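Phosphatidylinositol-specific phospholipase C1 (Streptomyces antibioticus, PDB 3H4X) is a phospholipase of the calcium-dependent phosphoinositide phospholipase C family, built as a single chain folded into a TIM-type barrel of parallel strands and helices. Local coordinates at residues A313-S318 / V335-A339; L125-K131 / F191-T197; S65-S71 / F134-R140; L153-Y158 / L185-F191. One frame throughout, in Å; residues are numbered along the deposited sequence.

Contact 1 (A313-S318 / V335-A339)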
loop_
_atom_site.group_PDB
_atom_site.type_symbol
_atom_site.label_atom_id
_atom_site.label_comp_id
_atom_site.label_asym_id
_atom_site.label_seq_id
_atom_site.Cartn_x
_atom_site.Cartn_y
_atom_site.Cartn_z
ATOM N N ALA A 313 13.145 5.914 10.284
ATOM C CA ALA A 313 12.190 6.495 11.222
ATOM C C ALA A 313 12.593 7.925 11.586
ATOM O O ALA A 313 11.766 8.831 11.595
ATOM C CB ALA A 313 12.076 5.638 12.472
ATOM N N ALA A 314 13.873 8.124 11.884
ATOM C CA ALA A 314 14.368 9.452 12.238
ATOM C C ALA A 314 14.228 10.412 11.058
ATOM O O ALA A 314 14.056 11.618 11.241
ATOM C CB ALA A 314 15.810 9.375 12.710
ATOM N N ALA A 315 14.290 9.862 9.847
ATOM C CA ALA A 315 14.097 10.643 8.627
ATOM C C ALA A 315 12.623 10.724 8.206
ATOM O O ALA A 315 12.317 11.093 7.073
ATOM C CB ALA A 315 14.946 10.077 7.500
ATOM N N HIS A 316 11.723 10.374 9.123
ATOM C CA HIS A 316 10.285 10.615 8.963
ATOM C C HIS A 316 9.533 9.650 8.053
ATOM O O HIS A 316 8.415 9.936 7.636
ATOM C CB HIS A 316 10.023 12.061 8.541
ATOM C CG HIS A 316 10.677 13.068 9.434
ATOM N ND1 HIS A 316 10.174 13.405 10.675
ATOM C CD2 HIS A 316 11.803 13.801 9.273
ATOM C CE1 HIS A 316 10.964 14.305 11.235
ATOM N NE2 HIS A 316 11.959 14.561 10.406
ATOM N N ALA A 317 10.119 8.497 7.765
ATOM C CA ALA A 317 9.382 7.464 7.049
ATOM C C ALA A 317 8.206 6.976 7.889
ATOM O O ALA A 317 8.296 6.908 9.119
ATOM C CB ALA A 317 10.295 6.297 6.713
ATOM N N SER A 318 7.102 6.640 7.227
ATOM C CA SER A 318 6.036 5.864 7.860
ATOM C C SER A 318 6.304 4.375 7.692
ATOM O O SER A 318 6.001 3.578 8.582
ATOM C CB SER A 318 4.681 6.180 7.237
ATOM O OG SER A 318 4.333 7.534 7.423
ATOM N N VAL A 335 8.246 1.639 15.543
ATOM C CA VAL A 335 8.936 2.609 16.389
ATOM C C VAL A 335 8.384 4.007 16.154
ATOM O O VAL A 335 7.657 4.238 15.183
ATOM C CB VAL A 335 10.461 2.606 16.137
ATOM C CG1 VAL A 335 11.054 1.242 16.463
ATOM C CG2 VAL A 335 10.768 3.000 14.700
ATOM N N PRO A 336 8.713 4.953 17.046
ATOM C CA PRO A 336 8.223 6.306 16.836
ATOM C C PRO A 336 8.803 6.932 15.574
ATOM O O PRO A 336 9.977 6.741 15.259
ATOM C CB PRO A 336 8.706 7.057 18.083
ATOM C CG PRO A 336 8.883 5.992 19.113
ATOM C CD PRO A 336 9.378 4.804 18.352
ATOM N N ARG A 337 7.961 7.667 14.859
ATOM C CA ARG A 337 8.354 8.370 13.648
ATOM C C ARG A 337 8.909 9.748 13.993
ATOM O O ARG A 337 8.288 10.500 14.742
ATOM C CB ARG A 337 7.134 8.515 12.738
ATOM C CG ARG A 337 7.372 9.290 11.458
ATOM C CD ARG A 337 6.046 9.530 10.746
ATOM N NE ARG A 337 6.240 10.016 9.386
ATOM C CZ ARG A 337 5.264 10.451 8.597
ATOM N NH1 ARG A 337 4.017 10.490 9.032
ATOM N NH2 ARG A 337 5.548 10.858 7.368
ATOM N N GLY A 338 10.071 10.081 13.442
ATOM C CA GLY A 338 10.649 11.407 13.640
ATOM C C GLY A 338 11.254 11.615 15.013
ATOM O O GLY A 338 11.088 12.674 15.622
ATOM N N ALA A 339 11.960 10.599 15.497
ATOM C CA ALA A 339 12.665 10.682 16.771
ATOM C C ALA A 339 11.712 10.454 17.934
ATOM O O ALA A 339 11.548 9.326 18.397
ATOM C CB ALA A 339 13.368 12.024 16.905
#
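Arg337 reaches across to His316 and holds its backbone carbonyl rather than its ring. NE of Arg337 lies 2.8 Å from His316 O and NH2 of Arg337 lies 3.0 Å from the same oxygen, a side-on grip in which two N-H groups converge on an acceptor close to the guanidinium plane. A long, stretched side chain suits the task: with CG anti to the backbone N (chi1 177°), it runs past Ala317, whose O is 3.5 Å from Arg337 CG. Ser318 OG, hydrogen-bonded to Leu283 N, sits over the centre of one guanidinium face, while bonds from NH1 to Gly29 O and from NH2 to Tyr281 O fix the rotation of the planar group.

His316, with positive phi (78°), is the C-prime residue of the Schellman motif that ends helix 302-314, and its N turns back to Ala313 O. That oxygen also takes Gly338 N at 2.8 Å, the two donors arriving from opposite faces of the carbonyl plane. Gly338 CA comes within 3.6 Å of His316 ND1, which is hydrogen-bonded to Asp277; so close an approach depends on glycine having no CB to collide with that nitrogen. Ala313 is small enough to set CB 3.7 Å from Val335 CG2. Thus the end of helix 302-314 meets the chain leaving strand 334-336, with Thr32 of strand 31-36 touching Ala313, Val335 and Arg337, and strand 282-286 offering Met285 to Ala317.

Contact 2 (L125-K131 / F191-T197). With EOH (ethanol), chain T.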
loop_
_atom_site.group_PDB
_atom_site.type_symbol
_atom_site.label_atom_id
_atom_site.label_comp_id
_atom_site.label_asym_id
_atom_site.label_seq_id
_atom_site.Cartn_x
_atom_site.Cartn_y
_atom_site.Cartn_z
ATOM N N LEU A 125 -1.279 -2.546 5.731
ATOM C CA LEU A 125 -1.402 -1.793 4.496
ATOM C C LEU A 125 -1.059 -2.700 3.329
ATOM O O LEU A 125 0.039 -3.267 3.274
ATOM C CB LEU A 125 -0.462 -0.586 4.515
ATOM C CG LEU A 125 -0.427 0.275 3.247
ATOM C CD1 LEU A 125 -1.806 0.834 2.911
ATOM C CD2 LEU A 125 0.592 1.403 3.373
ATOM N N LEU A 126 -2.011 -2.858 2.417
ATOM C CA LEU A 126 -1.763 -3.548 1.159
ATOM C C LEU A 126 -1.389 -2.508 0.129
ATOM O O LEU A 126 -2.222 -1.684 -0.272
ATOM C CB LEU A 126 -3.007 -4.285 0.675
ATOM C CG LEU A 126 -3.442 -5.496 1.487
ATOM C CD1 LEU A 126 -2.246 -6.356 1.850
ATOM C CD2 LEU A 126 -4.166 -5.027 2.732
ATOM N N LYS A 127 -0.131 -2.529 -0.283
ATOM C CA LYS A 127 0.328 -1.627 -1.310
ATOM C C LYS A 127 0.134 -2.308 -2.644
ATOM O O LYS A 127 0.673 -3.387 -2.885
ATOM C CB LYS A 127 1.795 -1.287 -1.101
ATOM C CG LYS A 127 2.404 -0.514 -2.250
ATOM C CD LYS A 127 3.840 -0.157 -1.963
ATOM C CE LYS A 127 4.543 0.308 -3.219
ATOM N NZ LYS A 127 5.920 0.792 -2.925
ATOM N N ILE A 128 -0.646 -1.671 -3.504
ATOM C CA ILE A 128 -0.971 -2.239 -4.792
ATOM C C ILE A 128 -0.295 -1.429 -5.881
ATOM O O ILE A 128 -0.573 -0.234 -6.041
ATOM C CB ILE A 128 -2.483 -2.184 -5.036
ATOM C CG1 ILE A 128 -3.249 -2.778 -3.847
ATOM C CG2 ILE A 128 -2.830 -2.811 -6.382
ATOM C CD1 ILE A 128 -2.965 -4.219 -3.585
ATOM N N GLU A 129 0.601 -2.068 -6.626
ATOM C CA GLU A 129 1.101 -1.465 -7.847
ATOM C C GLU A 129 0.237 -1.956 -8.995
ATOM O O GLU A 129 0.175 -3.159 -9.271
ATOM C CB GLU A 129 2.569 -1.817 -8.100
ATOM C CG GLU A 129 3.080 -1.229 -9.417
ATOM C CD GLU A 129 4.545 -1.519 -9.704
ATOM O OE1 GLU A 129 5.348 -1.609 -8.752
ATOM O OE2 GLU A 129 4.901 -1.632 -10.897
ATOM N N MET A 130 -0.442 -1.024 -9.655
ATOM C CA MET A 130 -1.244 -1.351 -10.822
ATOM C C MET A 130 -0.293 -1.373 -12.010
ATOM O O MET A 130 -0.059 -0.345 -12.656
ATOM C CB MET A 130 -2.344 -0.309 -11.020
ATOM C CG MET A 130 -3.313 -0.188 -9.856
ATOM S SD MET A 130 -4.188 -1.719 -9.488
ATOM C CE MET A 130 -4.489 -2.298 -11.154
ATOM N N LYS A 131 0.280 -2.545 -12.273
ATOM C CA LYS A 131 1.374 -2.683 -13.237
ATOM C C LYS A 131 1.079 -1.972 -14.547
ATOM O O LYS A 131 1.928 -1.250 -15.089
ATOM C CB LYS A 131 1.659 -4.163 -13.516
ATOM C CG LYS A 131 2.196 -4.950 -12.337
ATOM C CD LYS A 131 3.459 -4.352 -11.762
ATOM C CE LYS A 131 4.587 -4.363 -12.765
ATOM N NZ LYS A 131 5.873 -3.989 -12.104
ATOM N N PHE A 191 -5.456 0.257 1.954
ATOM C CA PHE A 191 -4.906 0.034 0.627
ATOM C C PHE A 191 -4.239 1.297 0.112
ATOM O O PHE A 191 -4.777 2.395 0.267
ATOM C CB PHE A 191 -6.007 -0.388 -0.351
ATOM C CG PHE A 191 -6.539 -1.765 -0.105
ATOM C CD1 PHE A 191 -6.038 -2.847 -0.805
ATOM C CD2 PHE A 191 -7.536 -1.983 0.829
ATOM C CE1 PHE A 191 -6.510 -4.121 -0.574
ATOM C CE2 PHE A 191 -8.014 -3.257 1.062
ATOM C CZ PHE A 191 -7.500 -4.326 0.355
ATOM N N GLU A 192 -3.072 1.126 -0.500
ATOM C CA GLU A 192 -2.343 2.188 -1.190
ATOM C C GLU A 192 -2.240 1.799 -2.661
ATOM O O GLU A 192 -1.979 0.639 -2.972
ATOM C CB GLU A 192 -0.929 2.317 -0.610
ATOM C CG GLU A 192 -0.008 3.240 -1.407
ATOM C CD GLU A 192 1.478 3.024 -1.132
ATOM O OE1 GLU A 192 1.846 2.157 -0.306
ATOM O OE2 GLU A 192 2.288 3.735 -1.769
ATOM N N LEU A 193 -2.451 2.752 -3.563
ATOM C CA LEU A 193 -2.274 2.506 -4.992
ATOM C C LEU A 193 -1.115 3.324 -5.547
ATOM O O LEU A 193 -1.027 4.526 -5.286
ATOM C CB LEU A 193 -3.539 2.910 -5.754
ATOM C CG LEU A 193 -4.723 1.949 -5.690
ATOM C CD1 LEU A 193 -6.023 2.647 -6.060
ATOM C CD2 LEU A 193 -4.483 0.756 -6.607
ATOM N N ILE A 194 -0.235 2.687 -6.317
ATOM C CA ILE A 194 0.737 3.421 -7.128
ATOM C C ILE A 194 0.641 2.995 -8.584
ATOM O O ILE A 194 0.199 1.881 -8.888
ATOM C CB ILE A 194 2.205 3.252 -6.649
ATOM C CG1 ILE A 194 2.653 1.787 -6.706
ATOM C CG2 ILE A 194 2.400 3.851 -5.266
ATOM C CD1 ILE A 194 4.167 1.622 -6.703
ATOM N N PRO A 195 1.046 3.890 -9.498
ATOM C CA PRO A 195 1.118 3.529 -10.906
ATOM C C PRO A 195 2.201 2.482 -11.128
ATOM O O PRO A 195 3.135 2.362 -10.327
ATOM C CB PRO A 195 1.503 4.844 -11.600
ATOM C CG PRO A 195 1.215 5.918 -10.617
ATOM C CD PRO A 195 1.438 5.290 -9.271
ATOM N N GLY A 196 2.083 1.742 -12.223
ATOM C CA GLY A 196 2.961 0.607 -12.470
ATOM C C GLY A 196 4.035 0.853 -13.508
ATOM O O GLY A 196 3.985 1.826 -14.265
ATOM N N THR A 197 5.006 -0.050 -13.551
ATOM C CA THR A 197 6.128 0.081 -14.471
ATOM C C THR A 197 5.710 0.011 -15.939
ATOM O O THR A 197 6.334 0.637 -16.795
ATOM C CB THR A 197 7.202 -0.987 -14.202
ATOM O OG1 THR A 197 6.614 -2.290 -14.280
ATOM C CG2 THR A 197 7.804 -0.792 -12.821
HETATM C C1 EOH T . 7.512 1.295 -5.636
HETATM C C2 EOH T . 8.350 1.390 -6.909
HETATM O O EOH T . 7.544 0.010 -5.049
#
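Phe191 and Leu126 extend together off the same face of the sheet, with Leu126 CB 3.7 Å from Phe191 CD1 and Leu126 CD2 over one ring face near the rim. Ile128 CG1 comes to the edge of the same ring. Farther along this apolar face Leu193 CD2 fits against the branched CB of Ile128. Met130 CG lies 3.6 Å from Leu193 CD2 and its SD touches the same methyl, while the bent thioether chain carries its end away, toward Ser65. Tyr213 of helix 209-222 packs on Leu193 from outside.

Between the two backbones runs a regular ladder of bonds in parallel register: Glu192 N to Leu126 O, Ile128 N to Glu192 O, Ile194 N to Ile128 O and Met130 N to Ile194 O. These are neighbouring strands of the closed eight-stranded parallel barrel of the TIM fold, so Leu126, Ile128 and Met130 look out to the helices while Lys127 and Glu129 look into the barrel.

On that inner face the extended Lys127 runs alongside Glu192. Its CG is 3.4 Å from Glu192 OE1, merely a van der Waals contact, and the model holds no hydrogen-bonding partner for this buried oxygen. Lys127 NZ instead makes a salt bridge with Asp260 and a 2.8 Å hydrogen bond to O of an ethanol, whose carbon C1 rests on Ile194 CD1. Toward the strand ends Glu129 OE2 receives Thr197 N (3.1 Å) and, from the opposite face of the carboxylate, Lys131 NZ in a salt bridge of 2.8 Å. Curled at chi2 and chi3, Lys131 also gives NZ to Thr197 OG1 at 2.9 Å.

Contact 3 (S65-S71 / F134-R140). With EOH (ethanol), chain H.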
loop_
_atom_site.group_PDB
_atom_site.type_symbol
_atom_site.label_atom_id
_atom_site.label_comp_id
_atom_site.label_asym_id
_atom_site.label_seq_id
_atom_site.Cartn_x
_atom_site.Cartn_y
_atom_site.Cartn_z
ATOM N N SER A 65 -4.584 -5.129 -14.897
ATOM C CA SER A 65 -5.979 -4.890 -15.263
ATOM C C SER A 65 -6.244 -5.032 -16.755
ATOM O O SER A 65 -7.398 -5.121 -17.167
ATOM C CB SER A 65 -6.417 -3.477 -14.867
ATOM O OG SER A 65 -6.051 -3.134 -13.549
ATOM N N ASN A 66 -5.185 -5.005 -17.559
ATOM C CA ASN A 66 -5.341 -4.957 -19.012
ATOM C C ASN A 66 -4.949 -6.248 -19.723
ATOM O O ASN A 66 -4.799 -6.278 -20.948
ATOM C CB ASN A 66 -4.608 -3.747 -19.591
ATOM C CG ASN A 66 -5.350 -2.455 -19.338
ATOM O OD1 ASN A 66 -6.375 -2.183 -19.966
ATOM N ND2 ASN A 66 -4.852 -1.654 -18.400
ATOM N N ALA A 67 -4.780 -7.316 -18.955
ATOM C CA ALA A 67 -4.658 -8.636 -19.552
ATOM C C ALA A 67 -6.019 -9.026 -20.121
ATOM O O ALA A 67 -7.034 -8.389 -19.825
ATOM C CB ALA A 67 -4.189 -9.648 -18.526
ATOM N N LEU A 68 -6.038 -10.062 -20.951
ATOM C CA LEU A 68 -7.275 -10.480 -21.596
ATOM C C LEU A 68 -8.175 -11.236 -20.627
ATOM O O LEU A 68 -7.703 -11.839 -19.662
ATOM C CB LEU A 68 -6.974 -11.334 -22.833
ATOM C CG LEU A 68 -6.128 -10.667 -23.919
ATOM C CD1 LEU A 68 -5.971 -11.590 -25.113
ATOM C CD2 LEU A 68 -6.747 -9.349 -24.343
ATOM N N GLY A 69 -9.477 -11.196 -20.885
ATOM C CA GLY A 69 -10.435 -11.941 -20.083
ATOM C C GLY A 69 -10.710 -11.309 -18.735
ATOM O O GLY A 69 -10.239 -10.209 -18.442
ATOM N N ARG A 70 -11.473 -12.015 -17.910
ATOM C CA ARG A 70 -11.871 -11.509 -16.607
ATOM C C ARG A 70 -10.749 -11.622 -15.575
ATOM O O ARG A 70 -9.769 -12.344 -15.778
ATOM C CB ARG A 70 -13.125 -12.240 -16.114
ATOM C CG ARG A 70 -14.320 -12.108 -17.047
ATOM C CD ARG A 70 -15.581 -12.716 -16.445
ATOM N NE ARG A 70 -16.031 -12.007 -15.249
ATOM C CZ ARG A 70 -16.753 -10.889 -15.266
ATOM N NH1 ARG A 70 -17.107 -10.340 -16.420
ATOM N NH2 ARG A 70 -17.118 -10.318 -14.126
ATOM N N SER A 71 -10.912 -10.876 -14.486
ATOM C CA SER A 71 -10.041 -10.925 -13.307
ATOM C C SER A 71 -8.897 -9.920 -13.347
ATOM O O SER A 71 -8.399 -9.564 -14.419
ATOM C CB SER A 71 -9.503 -12.341 -13.055
ATOM O OG SER A 71 -8.322 -12.600 -13.796
ATOM N N PHE A 134 -5.306 1.067 -14.749
ATOM C CA PHE A 134 -6.673 0.572 -14.718
ATOM C C PHE A 134 -7.175 0.226 -16.115
ATOM O O PHE A 134 -6.527 0.521 -17.126
ATOM C CB PHE A 134 -7.604 1.606 -14.075
ATOM C CG PHE A 134 -7.508 1.667 -12.576
ATOM C CD1 PHE A 134 -8.063 0.671 -11.796
ATOM C CD2 PHE A 134 -6.872 2.727 -11.946
ATOM C CE1 PHE A 134 -7.981 0.725 -10.413
ATOM C CE2 PHE A 134 -6.788 2.785 -10.566
ATOM C CZ PHE A 134 -7.341 1.785 -9.802
ATOM N N ASN A 135 -8.343 -0.399 -16.154
ATOM C CA ASN A 135 -8.987 -0.778 -17.399
ATOM C C ASN A 135 -10.489 -0.566 -17.268
ATOM O O ASN A 135 -11.264 -1.520 -17.254
ATOM C CB ASN A 135 -8.677 -2.240 -17.719
ATOM C CG ASN A 135 -9.274 -2.693 -19.031
ATOM O OD1 ASN A 135 -9.779 -1.886 -19.810
ATOM N ND2 ASN A 135 -9.216 -3.992 -19.284
ATOM N N ALA A 136 -10.891 0.693 -17.150
ATOM C CA ALA A 136 -12.297 1.030 -16.971
ATOM C C ALA A 136 -13.152 0.470 -18.104
ATOM O O ALA A 136 -14.241 -0.055 -17.870
ATOM C CB ALA A 136 -12.470 2.538 -16.864
ATOM N N LYS A 137 -12.651 0.576 -19.330
ATOM C CA LYS A 137 -13.399 0.120 -20.498
ATOM C C LYS A 137 -13.682 -1.379 -20.435
ATOM O O LYS A 137 -14.680 -1.854 -20.980
ATOM C CB LYS A 137 -12.638 0.457 -21.782
ATOM C CG LYS A 137 -12.346 1.936 -21.963
ATOM C CD LYS A 137 -13.624 2.742 -22.113
ATOM C CE LYS A 137 -13.323 4.205 -22.400
ATOM N NZ LYS A 137 -14.562 4.993 -22.649
ATOM N N GLY A 138 -12.799 -2.121 -19.773
ATOM C CA GLY A 138 -12.942 -3.568 -19.650
ATOM C C GLY A 138 -13.556 -4.012 -18.335
ATOM O O GLY A 138 -13.474 -5.184 -17.969
ATOM N N GLY A 139 -14.168 -3.075 -17.618
ATOM C CA GLY A 139 -14.840 -3.392 -16.363
ATOM C C GLY A 139 -13.904 -3.535 -15.177
ATOM O O GLY A 139 -14.263 -4.140 -14.168
ATOM N N ARG A 140 -12.701 -2.981 -15.301
ATOM C CA ARG A 140 -11.724 -3.019 -14.215
ATOM C C ARG A 140 -11.136 -1.637 -13.966
ATOM O O ARG A 140 -9.923 -1.431 -14.027
ATOM C CB ARG A 140 -10.631 -4.049 -14.497
ATOM C CG ARG A 140 -11.143 -5.480 -14.458
ATOM C CD ARG A 140 -10.018 -6.490 -14.490
ATOM N NE ARG A 140 -9.376 -6.606 -15.801
ATOM C CZ ARG A 140 -9.826 -7.371 -16.791
ATOM N NH1 ARG A 140 -9.165 -7.437 -17.942
ATOM N NH2 ARG A 140 -10.945 -8.063 -16.632
HETATM C C1 EOH H . -9.065 -6.157 -21.178
HETATM C C2 EOH H . -10.448 -5.568 -21.430
HETATM O O EOH H . -9.033 -7.544 -21.427
#
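Arg140 puts its guanidinium among the backbone carbonyls of the 65-71 loop. CG lies anti to the carbonyl carbon, and a bend at chi3 (-73°) turns the planar group so that NE meets Ser65 O at 2.8 Å while NH1 of Arg140 meets the same Ser65 O at 3.0 Å. Both donors come from one face of the Ser65 carbonyl, and the oxygen lies near the guanidinium plane. Along another edge Gly69 O takes weak bonds from NH1 and NH2. Ser71 O lies 3.3 Å above one guanidinium face and Gly138 O is over the other. Arginine suits a loop like this because a planar group with several N-H donors can serve more than one carbonyl at once; its NH2 is also hydrogen-bonded to a glycerol.

Asn66 and Asn135 cross with their amide planes 31° apart. The Asn66 side chain delivers ND2 to Phe134 O at 3.0 Å, from well above the carbonyl plane, and that oxygen is shared with Lys206 NZ. For Asn135, CG stands anti to the backbone N (chi1 -178°), which carries the amide across toward Asn66, with Asn135 CG 3.1 Å from Asn66 OD1; a bond from Asn135 ND2 to Ser65 O is less certain, since an ethanol crowds the nitrogen. The ethanol hydroxyl donates to Ala67 O. Ser65 OG turns instead to Gly133 O.

The two loops follow strands 58-64 and 124-130 of the barrel, and Ala136 belongs to an acetyl-group pocket. Within the second loop Gly139, with positive phi, and Arg140 both face Asn135, forming a G1 beta bulge.

Contact 4 (L153-Y158 / L185-F191)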
loop_
_atom_site.group_PDB
_atom_site.type_symbol
_atom_site.label_atom_id
_atom_site.label_comp_id
_atom_site.label_asym_id
_atom_site.label_seq_id
_atom_site.Cartn_x
_atom_site.Cartn_y
_atom_site.Cartn_z
ATOM N N LEU A 153 -14.145 -7.649 1.734
ATOM C CA LEU A 153 -13.629 -7.237 3.042
ATOM C C LEU A 153 -14.581 -6.366 3.857
ATOM O O LEU A 153 -14.455 -6.281 5.079
ATOM C CB LEU A 153 -12.298 -6.503 2.881
ATOM C CG LEU A 153 -11.133 -7.365 2.409
ATOM C CD1 LEU A 153 -9.892 -6.511 2.213
ATOM C CD2 LEU A 153 -10.870 -8.480 3.411
ATOM N N GLY A 154 -15.508 -5.697 3.183
ATOM C CA GLY A 154 -16.504 -4.880 3.865
ATOM C C GLY A 154 -15.930 -3.985 4.947
ATOM O O GLY A 154 -15.066 -3.146 4.682
ATOM N N ASP A 155 -16.417 -4.177 6.172
ATOM C CA ASP A 155 -16.119 -3.290 7.293
ATOM C C ASP A 155 -14.675 -3.353 7.780
ATOM O O ASP A 155 -14.275 -2.566 8.637
ATOM C CB ASP A 155 -17.080 -3.568 8.462
ATOM C CG ASP A 155 -16.843 -4.924 9.118
ATOM O OD1 ASP A 155 -15.975 -5.691 8.648
ATOM O OD2 ASP A 155 -17.534 -5.224 10.117
ATOM N N ALA A 156 -13.896 -4.283 7.243
ATOM C CA ALA A 156 -12.506 -4.423 7.653
ATOM C C ALA A 156 -11.595 -3.365 7.029
ATOM O O ALA A 156 -10.440 -3.235 7.422
ATOM C CB ALA A 156 -11.999 -5.815 7.325
ATOM N N VAL A 157 -12.112 -2.611 6.064
ATOM C CA VAL A 157 -11.311 -1.608 5.370
ATOM C C VAL A 157 -11.419 -0.237 6.028
ATOM O O VAL A 157 -12.512 0.204 6.384
ATOM C CB VAL A 157 -11.729 -1.490 3.893
ATOM C CG1 VAL A 157 -10.874 -0.452 3.171
ATOM C CG2 VAL A 157 -11.626 -2.839 3.213
ATOM N N TYR A 158 -10.281 0.427 6.196
ATOM C CA TYR A 158 -10.265 1.830 6.574
ATOM C C TYR A 158 -9.842 2.594 5.329
ATOM O O TYR A 158 -8.706 2.470 4.875
ATOM C CB TYR A 158 -9.283 2.078 7.715
ATOM C CG TYR A 158 -9.364 3.481 8.281
ATOM C CD1 TYR A 158 -10.287 3.804 9.270
ATOM C CD2 TYR A 158 -8.519 4.484 7.827
ATOM C CE1 TYR A 158 -10.362 5.089 9.794
ATOM C CE2 TYR A 158 -8.591 5.768 8.341
ATOM C CZ TYR A 158 -9.515 6.067 9.322
ATOM O OH TYR A 158 -9.579 7.345 9.828
ATOM N N LEU A 185 -6.993 1.124 15.037
ATOM C CA LEU A 185 -6.969 0.503 13.715
ATOM C C LEU A 185 -6.775 -1.015 13.768
ATOM O O LEU A 185 -6.567 -1.654 12.735
ATOM C CB LEU A 185 -5.890 1.156 12.851
ATOM C CG LEU A 185 -6.264 2.562 12.377
ATOM C CD1 LEU A 185 -5.031 3.335 11.942
ATOM C CD2 LEU A 185 -7.297 2.500 11.257
ATOM N N ALA A 186 -6.853 -1.590 14.964
ATOM C CA ALA A 186 -6.800 -3.039 15.103
ATOM C C ALA A 186 -7.888 -3.672 14.245
ATOM O O ALA A 186 -9.014 -3.184 14.194
ATOM C CB ALA A 186 -6.971 -3.441 16.564
ATOM N N GLY A 187 -7.541 -4.752 13.555
ATOM C CA GLY A 187 -8.493 -5.457 12.715
ATOM C C GLY A 187 -8.837 -4.751 11.414
ATOM O O GLY A 187 -9.857 -5.057 10.802
ATOM N N LYS A 188 -7.990 -3.816 10.981
ATOM C CA LYS A 188 -8.234 -3.087 9.736
ATOM C C LYS A 188 -7.191 -3.356 8.663
ATOM O O LYS A 188 -6.014 -3.596 8.949
ATOM C CB LYS A 188 -8.300 -1.576 9.985
ATOM C CG LYS A 188 -9.413 -1.152 10.926
ATOM C CD LYS A 188 -10.789 -1.358 10.315
ATOM C CE LYS A 188 -11.879 -1.012 11.326
ATOM N NZ LYS A 188 -13.242 -1.129 10.747
ATOM N N PHE A 189 -7.653 -3.294 7.420
ATOM C CA PHE A 189 -6.785 -3.240 6.259
ATOM C C PHE A 189 -6.900 -1.864 5.637
ATOM O O PHE A 189 -7.980 -1.267 5.608
ATOM C CB PHE A 189 -7.213 -4.261 5.206
ATOM C CG PHE A 189 -7.049 -5.688 5.634
ATOM C CD1 PHE A 189 -5.791 -6.239 5.817
ATOM C CD2 PHE A 189 -8.157 -6.491 5.830
ATOM C CE1 PHE A 189 -5.648 -7.565 6.206
ATOM C CE2 PHE A 189 -8.018 -7.813 6.216
ATOM C CZ PHE A 189 -6.764 -8.348 6.404
ATOM N N LEU A 190 -5.781 -1.377 5.121
ATOM C CA LEU A 190 -5.768 -0.174 4.316
ATOM C C LEU A 190 -5.146 -0.531 2.976
ATOM O O LEU A 190 -4.401 -1.509 2.874
ATOM C CB LEU A 190 -4.972 0.936 5.006
ATOM C CG LEU A 190 -5.528 1.400 6.360
ATOM C CD1 LEU A 190 -5.019 0.533 7.507
ATOM C CD2 LEU A 190 -5.189 2.855 6.620
ATOM N N PHE A 191 -5.456 0.257 1.954
ATOM C CA PHE A 191 -4.906 0.034 0.627
ATOM C C PHE A 191 -4.239 1.297 0.112
ATOM O O PHE A 191 -4.777 2.395 0.267
ATOM C CB PHE A 191 -6.007 -0.388 -0.351
ATOM C CG PHE A 191 -6.539 -1.765 -0.105
ATOM C CD1 PHE A 191 -6.038 -2.847 -0.805
ATOM C CD2 PHE A 191 -7.536 -1.983 0.829
ATOM C CE1 PHE A 191 -6.510 -4.121 -0.574
ATOM C CE2 PHE A 191 -8.014 -3.257 1.062
ATOM C CZ PHE A 191 -7.500 -4.326 0.355
HETATM O O HOH W 1 -12.984 1.163 9.065
HETATM O O HOH W 2 -7.635 2.001 2.351
#
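Tyr158 carries Leu185 on one face of its ring: the methyl CD2 stands 4.0 Å from the ring centroid and 21° off the normal, a CH-pi contact in which the branched leucine comes in roughly perpendicular to the tyrosine. Leu190 runs alongside the same residue, its CD2 3.9 Å from Tyr158 CD2. Phe191 is met at the edge, in plane, by Leu153 CD1, 3.7 Å from Phe191 CZ, with Val157 CG2 near that edge too. Leu153 also reaches the ring of Phe189, as does the small CB of Ala156; the Phe189 ring meets that of His121 as well.

The backbones themselves join in a single bridge, Val157 with Phe189. Phe189 N donates to Ala156 O at 2.8 Å, and Tyr158 N to Phe189 O at 2.9 Å. Gly187, with positive phi, allows the type II turn from Leu185 to Lys188 that leads into strand 189-195. Lys188 then bends at chi2 to bring NZ almost end-on to Asp155 O, 2.8 Å away.

The chemistry is therefore divided. Leu153, Ala156 and Phe189 pack toward helix 104-117, whereas Tyr158, Leu185 and Leu190 lie on the other side with Tyr28 and Pro180. Val157 O and Tyr158 O each take a water, the first also held by Lys188 NZ and the second by Phe191 N, and the positive charge of the Lys188 ammonium probably strengthens its bond to the Asp155 carbonyl.

From the N terminus, residues 65-71 come first, after strand 58-64, and pair with 134-140 to close contact 3. Residues 125-131, chiefly strand 124-130, lie inside that loop but find their partner only at 191-197, so contacts 2 and 3 cross; their atoms also touch, Leu193 against Phe134. Contact 4 opens at 153-158 and closes at 185-191, within the span of contact 2, with which it shares Phe191 on strand 189-195. These three interlock one side of the barrel, from strand pairing to the loops at either end. Contact 1, about 22 Å from contact 2 between centres, follows in series and joins the end of helix 302-314 to the C-terminal tail after strand 334-336.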